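Side-chain contacts in tryptophan halogenase (Shewanella frigidimarina, PDB 2PYX), which probably acts as an FAD-dependent monooxygenase of the tryptophan halogenase family, on tryptophan or a related substrate: residues 164-169 and 498-503; 145-150 and 502-507; 135-140 and 464-469; 115-120 and 491-496. One frame throughout, in Å; residues are numbered along the deposited sequence.

How the interactions relate
Interactions 1, 2 and 4 share helix 484-507, which meets loop 115-120 near its middle, then loop 164-169, and finally helix 144-149 towards its end. All three are only partly buried. Their chemistry varies along the helix: a water-bridged histidine and aspartate beside a leucine in interaction 4, an arginine gripping an asparagine in interaction 1, and leucine methyls against a serine in interaction 2. Interaction 3 is the fully buried one, an aromatic contact between helices 137-141 and 462-471. It touches interaction 2 through Q145 and A138, and interaction 4 through F494 and P116, while N166 packs on L147 where interactions 1 and 2 meet.

Interaction 1 of 4, residues 164-169 and 498-503; sequences FQNNYG and QQRTQA
Loop residues Q165 and N166 run past helix 484-507 at a distance, with CA of Q165 10.3 Å from CA of R500, so the gap is bridged by side chains, chiefly the long one of R500. Its CG is anti to the backbone N (chi1 -177°) and the chain stays extended to NE, delivering the guanidinium edge-on to the loop. There N166 OD1 accepts a hydrogen bond from R500 NH2 at 3.2 Å and a weak one from R500 NH1 at 3.3 Å. The acceptor lies in the guanidinium plane, but the amide is turned 75° to it, and NH2 stands well above the carbonyl plane of N166. R500 NH2 also comes within 2.6 Å of Q165 O. This loop leads from helix 144-149 into strand 169-172, which pairs through G169 with the strand carrying K89, the predicted active-site lysine; the N166 side chain is about 11 Å from that of K89. Asparagine suits its buried position because its amide serves two sides: while OD1 faces R500, ND2 donates a hydrogen bond to S143 OG. The loop is further tied down by backbone bonds from Q165 and N166 to P154.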
loop_
_atom_site.group_PDB
_atom_site.type_symbol
_atom_site.label_atom_id
_atom_site.label_comp_id
_atom_site.label_asym_id
_atom_site.label_seq_id
_atom_site.Cartn_x
_atom_site.Cartn_y
_atom_site.Cartn_z
ATOM N N PHE A 164 13.318 -14.311 0.320
ATOM C CA PHE A 164 12.063 -14.978 0.106
ATOM C C PHE A 164 12.142 -16.101 -0.889
ATOM O O PHE A 164 13.043 -16.120 -1.730
ATOM C CB PHE A 164 10.979 -13.952 -0.316
ATOM C CG PHE A 164 11.281 -13.194 -1.571
ATOM C CD1 PHE A 164 11.012 -13.749 -2.817
ATOM C CD2 PHE A 164 11.834 -11.922 -1.526
ATOM C CE1 PHE A 164 11.280 -13.050 -3.991
ATOM C CE2 PHE A 164 12.107 -11.226 -2.708
ATOM C CZ PHE A 164 11.817 -11.785 -3.929
ATOM N N GLN A 165 11.178 -17.014 -0.768
ATOM C CA GLN A 165 10.876 -17.980 -1.804
ATOM C C GLN A 165 9.826 -17.440 -2.761
ATOM O O GLN A 165 9.933 -17.610 -3.965
ATOM C CB GLN A 165 10.523 -19.311 -1.165
ATOM C CG GLN A 165 11.802 -19.934 -0.572
ATOM C CD GLN A 165 11.536 -21.065 0.376
ATOM O OE1 GLN A 165 11.554 -22.233 -0.009
ATOM N NE2 GLN A 165 11.282 -20.737 1.622
ATOM N N ASN A 166 8.842 -16.729 -2.224
ATOM C CA ASN A 166 7.901 -15.954 -3.039
ATOM C C ASN A 166 7.797 -14.546 -2.431
ATOM O O ASN A 166 7.861 -14.405 -1.218
ATOM C CB ASN A 166 6.512 -16.579 -3.076
ATOM C CG ASN A 166 6.386 -17.673 -4.106
ATOM O OD1 ASN A 166 6.817 -17.525 -5.240
ATOM N ND2 ASN A 166 5.723 -18.753 -3.730
ATOM N N ASN A 167 7.663 -13.522 -3.263
ATOM C CA ASN A 167 7.716 -12.130 -2.770
ATOM C C ASN A 167 6.593 -11.854 -1.789
ATOM O O ASN A 167 5.472 -12.367 -1.932
ATOM C CB ASN A 167 7.651 -11.121 -3.927
ATOM C CG ASN A 167 8.313 -9.773 -3.607
ATOM O OD1 ASN A 167 8.830 -9.572 -2.514
ATOM N ND2 ASN A 167 8.337 -8.874 -4.584
ATOM N N TYR A 168 6.901 -11.017 -0.814
ATOM C CA TYR A 168 5.988 -10.737 0.268
ATOM C C TYR A 168 6.169 -9.342 0.811
ATOM O O TYR A 168 7.237 -8.754 0.706
ATOM C CB TYR A 168 6.133 -11.749 1.409
ATOM C CG TYR A 168 7.408 -11.682 2.214
ATOM C CD1 TYR A 168 8.551 -12.395 1.819
ATOM C CD2 TYR A 168 7.488 -10.952 3.390
ATOM C CE1 TYR A 168 9.709 -12.346 2.550
ATOM C CE2 TYR A 168 8.642 -10.900 4.127
ATOM C CZ TYR A 168 9.769 -11.582 3.704
ATOM O OH TYR A 168 10.928 -11.535 4.467
ATOM N N GLY A 169 5.057 -8.817 1.332
ATOM C CA GLY A 169 5.058 -7.690 2.266
ATOM C C GLY A 169 4.501 -8.168 3.602
ATOM O O GLY A 169 4.597 -9.346 3.953
ATOM N N GLN A 498 4.597 -24.948 -12.855
ATOM C CA GLN A 498 3.865 -26.042 -12.274
ATOM C C GLN A 498 4.780 -26.861 -11.364
ATOM O O GLN A 498 4.420 -27.191 -10.239
ATOM C CB GLN A 498 3.249 -26.932 -13.360
ATOM C CG GLN A 498 2.265 -27.950 -12.838
ATOM C CD GLN A 498 1.522 -28.698 -13.949
ATOM O OE1 GLN A 498 1.600 -28.332 -15.134
ATOM N NE2 GLN A 498 0.780 -29.737 -13.568
ATOM N N GLN A 499 5.983 -27.135 -11.831
ATOM C CA GLN A 499 6.922 -27.935 -11.032
ATOM C C GLN A 499 7.385 -27.206 -9.765
ATOM O O GLN A 499 7.464 -27.802 -8.695
ATOM C CB GLN A 499 8.130 -28.326 -11.878
ATOM C CG GLN A 499 7.778 -29.272 -13.025
ATOM C CD GLN A 499 8.848 -29.291 -14.108
ATOM O OE1 GLN A 499 10.033 -29.080 -13.827
ATOM N NE2 GLN A 499 8.433 -29.532 -15.356
ATOM N N ARG A 500 7.651 -25.911 -9.892
ATOM C CA ARG A 500 8.037 -25.093 -8.750
ATOM C C ARG A 500 6.928 -25.005 -7.715
ATOM O O ARG A 500 7.190 -25.054 -6.517
ATOM C CB ARG A 500 8.415 -23.688 -9.212
ATOM C CG ARG A 500 8.891 -22.799 -8.118
ATOM C CD ARG A 500 9.613 -21.616 -8.708
ATOM N NE ARG A 500 9.973 -20.670 -7.674
ATOM C CZ ARG A 500 9.124 -19.794 -7.127
ATOM N NH1 ARG A 500 7.845 -19.723 -7.524
ATOM N NH2 ARG A 500 9.552 -18.986 -6.175
ATOM N N THR A 501 5.695 -24.805 -8.172
ATOM C CA THR A 501 4.537 -24.784 -7.304
ATOM C C THR A 501 4.453 -26.080 -6.492
ATOM O O THR A 501 4.272 -26.070 -5.265
ATOM C CB THR A 501 3.237 -24.588 -8.117
ATOM O OG1 THR A 501 3.335 -23.369 -8.872
ATOM C CG2 THR A 501 2.033 -24.550 -7.213
ATOM N N GLN A 502 4.597 -27.203 -7.187
ATOM C CA GLN A 502 4.500 -28.488 -6.520
ATOM C C GLN A 502 5.603 -28.617 -5.471
ATOM O O GLN A 502 5.330 -29.061 -4.352
ATOM C CB GLN A 502 4.544 -29.620 -7.550
ATOM C CG GLN A 502 4.446 -31.011 -6.947
ATOM C CD GLN A 502 3.004 -31.467 -6.709
ATOM O OE1 GLN A 502 2.096 -30.658 -6.461
ATOM N NE2 GLN A 502 2.794 -32.780 -6.788
ATOM N N ALA A 503 6.826 -28.220 -5.816
ATOM C CA ALA A 503 7.950 -28.384 -4.884
ATOM C C ALA A 503 7.716 -27.522 -3.650
ATOM O O ALA A 503 7.817 -27.985 -2.517
ATOM C CB ALA A 503 9.266 -28.050 -5.541
#

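Interaction 2 of 4, residues 145-150 and 502-507; sequences QVLTQL and QALSKN
A methyl group, CD2 of L147, lies over one face of the peptide joining L504 to S505, almost straight above its nitrogen, with S505 N 3.4 Å away. The other flat group is the A503 carbonyl, whose two faces are taken from within the helix: K506 N approaches from one and N507 ND2, at 2.8 Å, from the opposite one. L147 CD2 also presses on S505 CA at 3.4 Å, tighter than usual for two carbons. The second methyl of L147, CD1, reaches L504 CB at 3.7 Å and L504 CD1 slightly farther off, the two leucine side chains crossing at about a right angle. On the solvent side, the exposed L150 touches S505 CB through CD1 at 4.1 Å.

This is a close helix-helix contact, between the end of helix 144-149 and the last turns of helix 484-507, with CA of L147 5.9 Å from CA of S505. Serine fits here because it is small, and because its OG, at chi1 78°, turns back to hydrogen-bond Q502 O at 2.8 Å. L147 also packs on N166, and L504 on Q165, so the loop 164-169 packs alongside, against both helices. No hydrogen bond crosses between the segments, so their attachment rests on van der Waals fit, with L147 the buried member, while S505 OG and N507 ND2 spend their hydrogen bonds on carbonyls of their own helix.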
loop_
_atom_site.group_PDB
_atom_site.type_symbol
_atom_site.label_atom_id
_atom_site.label_comp_id
_atom_site.label_asym_id
_atom_site.label_seq_id
_atom_site.Cartn_x
_atom_site.Cartn_y
_atom_site.Cartn_z
ATOM N N GLN A 145 -0.891 -18.648 -5.921
ATOM C CA GLN A 145 -2.324 -18.948 -5.855
ATOM C C GLN A 145 -2.518 -20.232 -5.066
ATOM O O GLN A 145 -3.207 -20.243 -4.045
ATOM C CB GLN A 145 -2.970 -19.041 -7.237
ATOM C CG GLN A 145 -4.441 -19.469 -7.291
ATOM C CD GLN A 145 -5.372 -18.581 -6.440
ATOM O OE1 GLN A 145 -5.090 -18.299 -5.269
ATOM N NE2 GLN A 145 -6.466 -18.142 -7.027
ATOM N N VAL A 146 -1.827 -21.281 -5.499
ATOM C CA VAL A 146 -1.904 -22.579 -4.847
ATOM C C VAL A 146 -1.360 -22.523 -3.414
ATOM O O VAL A 146 -1.991 -23.046 -2.508
ATOM C CB VAL A 146 -1.172 -23.661 -5.692
ATOM C CG1 VAL A 146 -1.035 -24.937 -4.896
ATOM C CG2 VAL A 146 -1.926 -23.903 -7.001
ATOM N N LEU A 147 -0.220 -21.861 -3.206
ATOM C CA LEU A 147 0.419 -21.862 -1.908
ATOM C C LEU A 147 -0.380 -21.078 -0.863
ATOM O O LEU A 147 -0.509 -21.488 0.276
ATOM C CB LEU A 147 1.849 -21.341 -2.030
ATOM C CG LEU A 147 2.733 -22.166 -2.985
ATOM C CD1 LEU A 147 4.056 -21.493 -3.300
ATOM C CD2 LEU A 147 3.003 -23.541 -2.424
ATOM N N THR A 148 -0.932 -19.938 -1.254
ATOM C CA THR A 148 -1.720 -19.142 -0.325
ATOM C C THR A 148 -3.057 -19.825 -0.015
ATOM O O THR A 148 -3.561 -19.698 1.093
ATOM C CB THR A 148 -1.911 -17.684 -0.821
ATOM O OG1 THR A 148 -2.573 -17.693 -2.078
ATOM C CG2 THR A 148 -0.579 -16.984 -0.936
ATOM N N GLN A 149 -3.621 -20.546 -0.992
ATOM C CA GLN A 149 -4.843 -21.326 -0.727
ATOM C C GLN A 149 -4.587 -22.344 0.392
ATOM O O GLN A 149 -5.472 -22.654 1.208
ATOM C CB GLN A 149 -5.303 -22.019 -2.001
ATOM C CG GLN A 149 -5.984 -21.055 -2.972
ATOM C CD GLN A 149 -6.275 -21.662 -4.350
ATOM O OE1 GLN A 149 -7.147 -21.170 -5.072
ATOM N NE2 GLN A 149 -5.557 -22.733 -4.714
ATOM N N LEU A 150 -3.368 -22.856 0.422
ATOM C CA LEU A 150 -2.925 -23.807 1.452
ATOM C C LEU A 150 -2.468 -23.170 2.763
ATOM O O LEU A 150 -2.013 -23.872 3.667
ATOM C CB LEU A 150 -1.784 -24.615 0.882
ATOM C CG LEU A 150 -2.155 -25.586 -0.227
ATOM C CD1 LEU A 150 -0.919 -26.133 -0.856
ATOM C CD2 LEU A 150 -3.018 -26.730 0.331
ATOM N N GLN A 502 4.597 -27.203 -7.187
ATOM C CA GLN A 502 4.500 -28.488 -6.520
ATOM C C GLN A 502 5.603 -28.617 -5.471
ATOM O O GLN A 502 5.330 -29.061 -4.352
ATOM C CB GLN A 502 4.544 -29.620 -7.550
ATOM C CG GLN A 502 4.446 -31.011 -6.947
ATOM C CD GLN A 502 3.004 -31.467 -6.709
ATOM O OE1 GLN A 502 2.096 -30.658 -6.461
ATOM N NE2 GLN A 502 2.794 -32.780 -6.788
ATOM N N ALA A 503 6.826 -28.220 -5.816
ATOM C CA ALA A 503 7.950 -28.384 -4.884
ATOM C C ALA A 503 7.716 -27.522 -3.650
ATOM O O ALA A 503 7.817 -27.985 -2.517
ATOM C CB ALA A 503 9.266 -28.050 -5.541
ATOM N N LEU A 504 7.352 -26.260 -3.859
ATOM C CA LEU A 504 7.128 -25.364 -2.730
ATOM C C LEU A 504 5.960 -25.805 -1.876
ATOM O O LEU A 504 5.975 -25.619 -0.652
ATOM C CB LEU A 504 6.896 -23.924 -3.221
ATOM C CG LEU A 504 8.140 -23.249 -3.767
ATOM C CD1 LEU A 504 7.784 -21.929 -4.420
ATOM C CD2 LEU A 504 9.167 -22.990 -2.689
ATOM N N SER A 505 4.928 -26.380 -2.487
ATOM C CA SER A 505 3.734 -26.777 -1.738
ATOM C C SER A 505 4.049 -27.849 -0.698
ATOM O O SER A 505 3.358 -27.974 0.312
ATOM C CB SER A 505 2.606 -27.252 -2.667
ATOM O OG SER A 505 2.834 -28.586 -3.121
ATOM N N LYS A 506 5.118 -28.587 -0.959
ATOM C CA LYS A 506 5.548 -29.663 -0.069
ATOM C C LYS A 506 6.544 -29.222 0.995
ATOM O O LYS A 506 6.749 -29.915 1.990
ATOM C CB LYS A 506 6.118 -30.784 -0.949
ATOM C CG LYS A 506 5.031 -31.331 -1.853
ATOM C CD LYS A 506 5.485 -32.375 -2.825
ATOM C CE LYS A 506 4.285 -32.915 -3.595
ATOM N NZ LYS A 506 3.139 -33.342 -2.714
ATOM N N ASN A 507 7.134 -28.042 0.855
ATOM C CA ASN A 507 8.227 -27.653 1.712
ATOM C C ASN A 507 7.985 -26.425 2.599
ATOM O O ASN A 507 8.578 -26.300 3.671
ATOM C CB ASN A 507 9.443 -27.563 0.830
ATOM C CG ASN A 507 9.915 -28.958 0.396
ATOM O OD1 ASN A 507 10.427 -29.725 1.237
ATOM N ND2 ASN A 507 9.676 -29.328 -0.876
#

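Interaction 3 of 4, residues 135-140 and 464-469; sequences VSFAEA and SFQYVL
F137 projects from CB straight towards helix 462-471, CG anti to the backbone N (chi1 177°), and the CD2, CE2 and CZ atoms of its ring make the contact. CD2 is the first atom to arrive, 3.6 Å from Y467 CD1 and near the Q466 carbonyl oxygen. CE2 fits between two neighbours, 3.5 Å from Y467 CD1 and 3.6 Å from Q466 CB. At the tip, CZ meets Q466 OE1 at 3.6 Å, the amide plane standing nearly perpendicular to the ring. The F137 and Y467 rings meet obliquely, centroids 5.2 Å apart and planes at 52°. Beside them A138, small enough to let the helices approach, sets its CA against the edge of the Y467 ring, near CE1. S136 N-caps the short helix: its OG accepts from E139 N at 3.0 Å. Two buried polar atoms have partners: Q466 NE2 bonds to P448 O and D123 OD2, Y467 OH to S114 O. The Y467 side chain is about 8 Å from that of E361, a predicted tryptophan-binding residue. Helix 137-141 lies against helix 462-471; W128 of helix 125-128 meets the F137 ring, and helix 383-413 packs on S464, F465 and V468, with strand 108-112 contributing P112 beside Y467.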
loop_
_atom_site.group_PDB
_atom_site.type_symbol
_atom_site.label_atom_id
_atom_site.label_comp_id
_atom_site.label_asym_id
_atom_site.label_seq_id
_atom_site.Cartn_x
_atom_site.Cartn_y
_atom_site.Cartn_z
ATOM N N VAL A 135 -7.755 -23.131 -16.835
ATOM C CA VAL A 135 -6.900 -22.816 -15.705
ATOM C C VAL A 135 -6.894 -21.295 -15.509
ATOM O O VAL A 135 -6.958 -20.564 -16.485
ATOM C CB VAL A 135 -5.458 -23.336 -15.952
ATOM C CG1 VAL A 135 -4.796 -22.671 -17.152
ATOM C CG2 VAL A 135 -4.588 -23.234 -14.703
ATOM N N SER A 136 -6.831 -20.857 -14.253
ATOM C CA SER A 136 -6.769 -19.422 -13.955
ATOM C C SER A 136 -5.451 -18.859 -14.378
ATOM O O SER A 136 -4.430 -19.533 -14.385
ATOM C CB SER A 136 -7.004 -19.136 -12.482
ATOM O OG SER A 136 -5.968 -19.638 -11.664
ATOM N N PHE A 137 -5.452 -17.575 -14.728
ATOM C CA PHE A 137 -4.218 -16.891 -15.002
ATOM C C PHE A 137 -3.228 -17.051 -13.845
ATOM O O PHE A 137 -2.080 -17.423 -14.050
ATOM C CB PHE A 137 -4.522 -15.413 -15.286
ATOM C CG PHE A 137 -3.302 -14.566 -15.522
ATOM C CD1 PHE A 137 -2.403 -14.839 -16.546
ATOM C CD2 PHE A 137 -3.039 -13.489 -14.695
ATOM C CE1 PHE A 137 -1.278 -14.038 -16.741
ATOM C CE2 PHE A 137 -1.946 -12.678 -14.893
ATOM C CZ PHE A 137 -1.045 -12.957 -15.894
ATOM N N ALA A 138 -3.657 -16.791 -12.628
ATOM C CA ALA A 138 -2.725 -16.841 -11.503
ATOM C C ALA A 138 -2.157 -18.245 -11.281
ATOM O O ALA A 138 -0.953 -18.402 -11.068
ATOM C CB ALA A 138 -3.351 -16.338 -10.233
ATOM N N GLU A 139 -3.006 -19.260 -11.381
ATOM C CA GLU A 139 -2.435 -20.616 -11.279
ATOM C C GLU A 139 -1.431 -20.920 -12.394
ATOM O O GLU A 139 -0.427 -21.613 -12.145
ATOM C CB GLU A 139 -3.530 -21.659 -11.264
ATOM C CG GLU A 139 -2.949 -23.067 -10.999
ATOM C CD GLU A 139 -3.993 -24.149 -10.819
ATOM O OE1 GLU A 139 -5.157 -23.847 -10.481
ATOM O OE2 GLU A 139 -3.631 -25.328 -11.029
ATOM N N ALA A 140 -1.710 -20.435 -13.609
ATOM C CA ALA A 140 -0.869 -20.726 -14.755
ATOM C C ALA A 140 0.509 -20.097 -14.650
ATOM O O ALA A 140 1.480 -20.659 -15.180
ATOM C CB ALA A 140 -1.542 -20.290 -16.042
ATOM N N SER A 464 0.110 -6.473 -12.484
ATOM C CA SER A 464 -1.003 -6.234 -11.551
ATOM C C SER A 464 -2.305 -6.055 -12.285
ATOM O O SER A 464 -3.370 -6.568 -11.871
ATOM C CB SER A 464 -0.728 -5.015 -10.687
ATOM O OG SER A 464 0.231 -5.364 -9.702
ATOM N N PHE A 465 -2.237 -5.357 -13.407
ATOM C CA PHE A 465 -3.400 -5.161 -14.238
ATOM C C PHE A 465 -3.844 -6.478 -14.839
ATOM O O PHE A 465 -5.044 -6.769 -14.913
ATOM C CB PHE A 465 -3.137 -4.107 -15.302
ATOM C CG PHE A 465 -3.035 -2.721 -14.745
ATOM C CD1 PHE A 465 -1.851 -2.274 -14.188
ATOM C CD2 PHE A 465 -4.145 -1.889 -14.713
ATOM C CE1 PHE A 465 -1.769 -0.994 -13.644
ATOM C CE2 PHE A 465 -4.075 -0.626 -14.170
ATOM C CZ PHE A 465 -2.874 -0.176 -13.637
ATOM N N GLN A 466 -2.907 -7.310 -15.271
ATOM C CA GLN A 466 -3.261 -8.630 -15.787
ATOM C C GLN A 466 -3.934 -9.488 -14.726
ATOM O O GLN A 466 -4.936 -10.154 -14.986
ATOM C CB GLN A 466 -1.997 -9.346 -16.282
ATOM C CG GLN A 466 -1.305 -8.618 -17.439
ATOM C CD GLN A 466 0.051 -9.202 -17.795
ATOM O OE1 GLN A 466 0.642 -9.969 -17.012
ATOM N NE2 GLN A 466 0.533 -8.876 -19.006
ATOM N N TYR A 467 -3.388 -9.479 -13.522
ATOM C CA TYR A 467 -3.938 -10.336 -12.466
ATOM C C TYR A 467 -5.382 -9.957 -12.150
ATOM O O TYR A 467 -6.215 -10.825 -11.917
ATOM C CB TYR A 467 -3.129 -10.247 -11.192
ATOM C CG TYR A 467 -1.854 -11.010 -11.193
ATOM C CD1 TYR A 467 -1.837 -12.394 -11.448
ATOM C CD2 TYR A 467 -0.665 -10.398 -10.851
ATOM C CE1 TYR A 467 -0.616 -13.123 -11.385
ATOM C CE2 TYR A 467 0.558 -11.152 -10.768
ATOM C CZ TYR A 467 0.557 -12.498 -11.056
ATOM O OH TYR A 467 1.753 -13.217 -10.958
ATOM N N VAL A 468 -5.673 -8.657 -12.085
ATOM C CA VAL A 468 -7.035 -8.211 -11.808
ATOM C C VAL A 468 -7.932 -8.447 -13.017
ATOM O O VAL A 468 -9.021 -9.033 -12.888
ATOM C CB VAL A 468 -7.073 -6.744 -11.320
ATOM C CG1 VAL A 468 -8.534 -6.238 -11.221
ATOM C CG2 VAL A 468 -6.403 -6.640 -9.958
ATOM N N LEU A 469 -7.516 -7.998 -14.195
ATOM C CA LEU A 469 -8.349 -8.111 -15.383
ATOM C C LEU A 469 -8.775 -9.559 -15.610
ATOM O O LEU A 469 -9.947 -9.849 -15.836
ATOM C CB LEU A 469 -7.591 -7.571 -16.599
ATOM C CG LEU A 469 -8.357 -7.286 -17.874
ATOM C CD1 LEU A 469 -9.346 -6.151 -17.707
ATOM C CD2 LEU A 469 -7.424 -6.925 -19.011
#

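Interaction 4 of 4, residues 115-120 and 491-496; sequences LPHGHQ and QRLFND
The H117 ring swings towards helix 484-507 because CG is anti to its backbone N (chi1 -170°), while L493 and D496, one helical turn apart, both set CG anti to the carbonyl carbon (chi1 -64° for L493) and both point toward the loop. H117 CD2 lies 3.5 Å from L493 O and 4.1 Å from L493 CD2, so the imidazole sits against both backbone and side chain of the leucine. Farther round the ring, H117 NE2 is 3.7 Å from D496 CB, the carboxylate plane standing at 87° to the imidazole. Their polar ends do not meet directly: a water lies 3.0 Å from H117 NE2 and donates to D496 OD2 at 2.6 Å. A nearby carboxylate would tend to favour a protonated histidine, though the charge is not seen.

The loop is a type II beta turn from P116 to H119, closed by a weak bond from H119 N to P116 O. G118 occupies its third position, where the positive phi favours glycine; having no CB, it also leaves room for L493 CD1 and lets the leucine close in, its CD2 4.0 Å from G118 CA. Leucine suits the helix side, since its two methyls spread over this bare stretch of backbone.

The turn follows strand 108-112 and precedes helix 125-128. Behind it P116 packs on A463 and Y467 of helix 462-471, and H117 shares a backbone hydrogen bond with V141 at the end of helix 137-141. L493 extends onto E121, L122 and L124, and the neighbouring F494 reaches Y127 and W128 of helix 125-128.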
loop_
_atom_site.group_PDB
_atom_site.type_symbol
_atom_site.label_atom_id
_atom_site.label_comp_id
_atom_site.label_asym_id
_atom_site.label_seq_id
_atom_site.Cartn_x
_atom_site.Cartn_y
_atom_site.Cartn_z
ATOM N N LEU A 115 5.651 -11.793 -9.397
ATOM C CA LEU A 115 5.460 -11.559 -10.830
ATOM C C LEU A 115 5.299 -12.874 -11.582
ATOM O O LEU A 115 5.798 -13.923 -11.138
ATOM C CB LEU A 115 6.615 -10.758 -11.429
ATOM C CG LEU A 115 6.830 -9.371 -10.822
ATOM C CD1 LEU A 115 8.085 -8.766 -11.401
ATOM C CD2 LEU A 115 5.652 -8.475 -11.093
ATOM N N PRO A 116 4.641 -12.825 -12.743
ATOM C CA PRO A 116 4.458 -14.014 -13.553
ATOM C C PRO A 116 5.770 -14.707 -13.844
ATOM O O PRO A 116 6.757 -14.050 -14.112
ATOM C CB PRO A 116 3.842 -13.452 -14.824
ATOM C CG PRO A 116 2.989 -12.306 -14.314
ATOM C CD PRO A 116 3.909 -11.669 -13.325
ATOM N N HIS A 117 5.757 -16.022 -13.780
ATOM C CA HIS A 117 6.983 -16.791 -13.983
ATOM C C HIS A 117 7.600 -16.517 -15.338
ATOM O O HIS A 117 6.895 -16.389 -16.335
ATOM C CB HIS A 117 6.693 -18.255 -13.858
ATOM C CG HIS A 117 7.924 -19.098 -13.820
ATOM N ND1 HIS A 117 8.687 -19.237 -12.680
ATOM C CD2 HIS A 117 8.482 -19.904 -14.752
ATOM C CE1 HIS A 117 9.697 -20.053 -12.935
ATOM N NE2 HIS A 117 9.585 -20.481 -14.178
ATOM N N GLY A 118 8.925 -16.427 -15.356
ATOM C CA GLY A 118 9.676 -16.158 -16.595
ATOM C C GLY A 118 9.499 -14.779 -17.182
ATOM O O GLY A 118 9.755 -14.580 -18.363
ATOM N N HIS A 119 9.085 -13.807 -16.367
ATOM C CA HIS A 119 8.807 -12.458 -16.852
ATOM C C HIS A 119 9.994 -11.779 -17.558
ATOM O O HIS A 119 9.791 -10.965 -18.447
ATOM C CB HIS A 119 8.263 -11.578 -15.715
ATOM C CG HIS A 119 9.179 -11.444 -14.546
ATOM N ND1 HIS A 119 10.115 -10.437 -14.445
ATOM C CD2 HIS A 119 9.285 -12.175 -13.413
ATOM C CE1 HIS A 119 10.769 -10.567 -13.307
ATOM N NE2 HIS A 119 10.287 -11.613 -12.663
ATOM N N GLN A 120 11.223 -12.129 -17.177
ATOM C CA GLN A 120 12.403 -11.575 -17.849
ATOM C C GLN A 120 12.619 -12.179 -19.242
ATOM O O GLN A 120 13.374 -11.621 -20.048
ATOM C CB GLN A 120 13.652 -11.766 -16.979
ATOM C CG GLN A 120 13.656 -10.884 -15.744
ATOM N N GLN A 491 5.329 -22.738 -23.162
ATOM C CA GLN A 491 4.957 -24.035 -22.620
ATOM C C GLN A 491 5.992 -24.523 -21.610
ATOM O O GLN A 491 5.634 -25.117 -20.579
ATOM C CB GLN A 491 4.814 -25.085 -23.720
ATOM C CG GLN A 491 4.316 -26.411 -23.182
ATOM C CD GLN A 491 2.981 -26.283 -22.476
ATOM O OE1 GLN A 491 2.872 -26.485 -21.256
ATOM N NE2 GLN A 491 1.957 -25.931 -23.238
ATOM N N ARG A 492 7.269 -24.307 -21.925
ATOM C CA ARG A 492 8.342 -24.654 -21.001
ATOM C C ARG A 492 8.181 -23.884 -19.682
ATOM O O ARG A 492 8.216 -24.489 -18.602
ATOM C CB ARG A 492 9.714 -24.400 -21.628
ATOM C CG ARG A 492 10.020 -25.329 -22.799
ATOM C CD ARG A 492 11.486 -25.295 -23.204
ATOM N NE ARG A 492 11.878 -24.079 -23.910
ATOM C CZ ARG A 492 11.693 -23.860 -25.209
ATOM N NH1 ARG A 492 11.088 -24.754 -25.977
ATOM N NH2 ARG A 492 12.096 -22.733 -25.739
ATOM N N LEU A 493 7.982 -22.566 -19.778
ATOM C CA LEU A 493 7.765 -21.731 -18.592
ATOM C C LEU A 493 6.500 -22.146 -17.785
ATOM O O LEU A 493 6.542 -22.133 -16.549
ATOM C CB LEU A 493 7.709 -20.249 -18.977
ATOM C CG LEU A 493 9.002 -19.655 -19.558
ATOM C CD1 LEU A 493 8.797 -18.260 -20.097
ATOM C CD2 LEU A 493 10.120 -19.664 -18.530
ATOM N N PHE A 494 5.396 -22.490 -18.448
ATOM C CA PHE A 494 4.208 -22.987 -17.753
ATOM C C PHE A 494 4.522 -24.275 -16.978
ATOM O O PHE A 494 4.116 -24.451 -15.830
ATOM C CB PHE A 494 3.026 -23.274 -18.687
ATOM C CG PHE A 494 2.351 -22.043 -19.271
ATOM C CD1 PHE A 494 1.901 -21.009 -18.460
ATOM C CD2 PHE A 494 2.100 -21.960 -20.633
ATOM C CE1 PHE A 494 1.258 -19.890 -19.008
ATOM C CE2 PHE A 494 1.453 -20.838 -21.176
ATOM C CZ PHE A 494 1.019 -19.817 -20.343
ATOM N N ASN A 495 5.222 -25.191 -17.645
ATOM C CA ASN A 495 5.646 -26.432 -16.994
ATOM C C ASN A 495 6.517 -26.182 -15.779
ATOM O O ASN A 495 6.308 -26.808 -14.727
ATOM C CB ASN A 495 6.449 -27.289 -17.975
ATOM C CG ASN A 495 5.619 -27.845 -19.091
ATOM O OD1 ASN A 495 6.177 -28.405 -20.039
ATOM N ND2 ASN A 495 4.308 -27.726 -19.001
ATOM N N ASP A 496 7.475 -25.277 -15.920
ATOM C CA ASP A 496 8.425 -24.951 -14.853
ATOM C C ASP A 496 7.699 -24.347 -13.660
ATOM O O ASP A 496 8.024 -24.624 -12.502
ATOM C CB ASP A 496 9.516 -23.996 -15.330
ATOM C CG ASP A 496 10.476 -24.635 -16.357
ATOM O OD1 ASP A 496 10.425 -25.878 -16.540
ATOM O OD2 ASP A 496 11.272 -23.880 -16.963
HETATM O O HOH W 1 11.815 -21.645 -15.730
#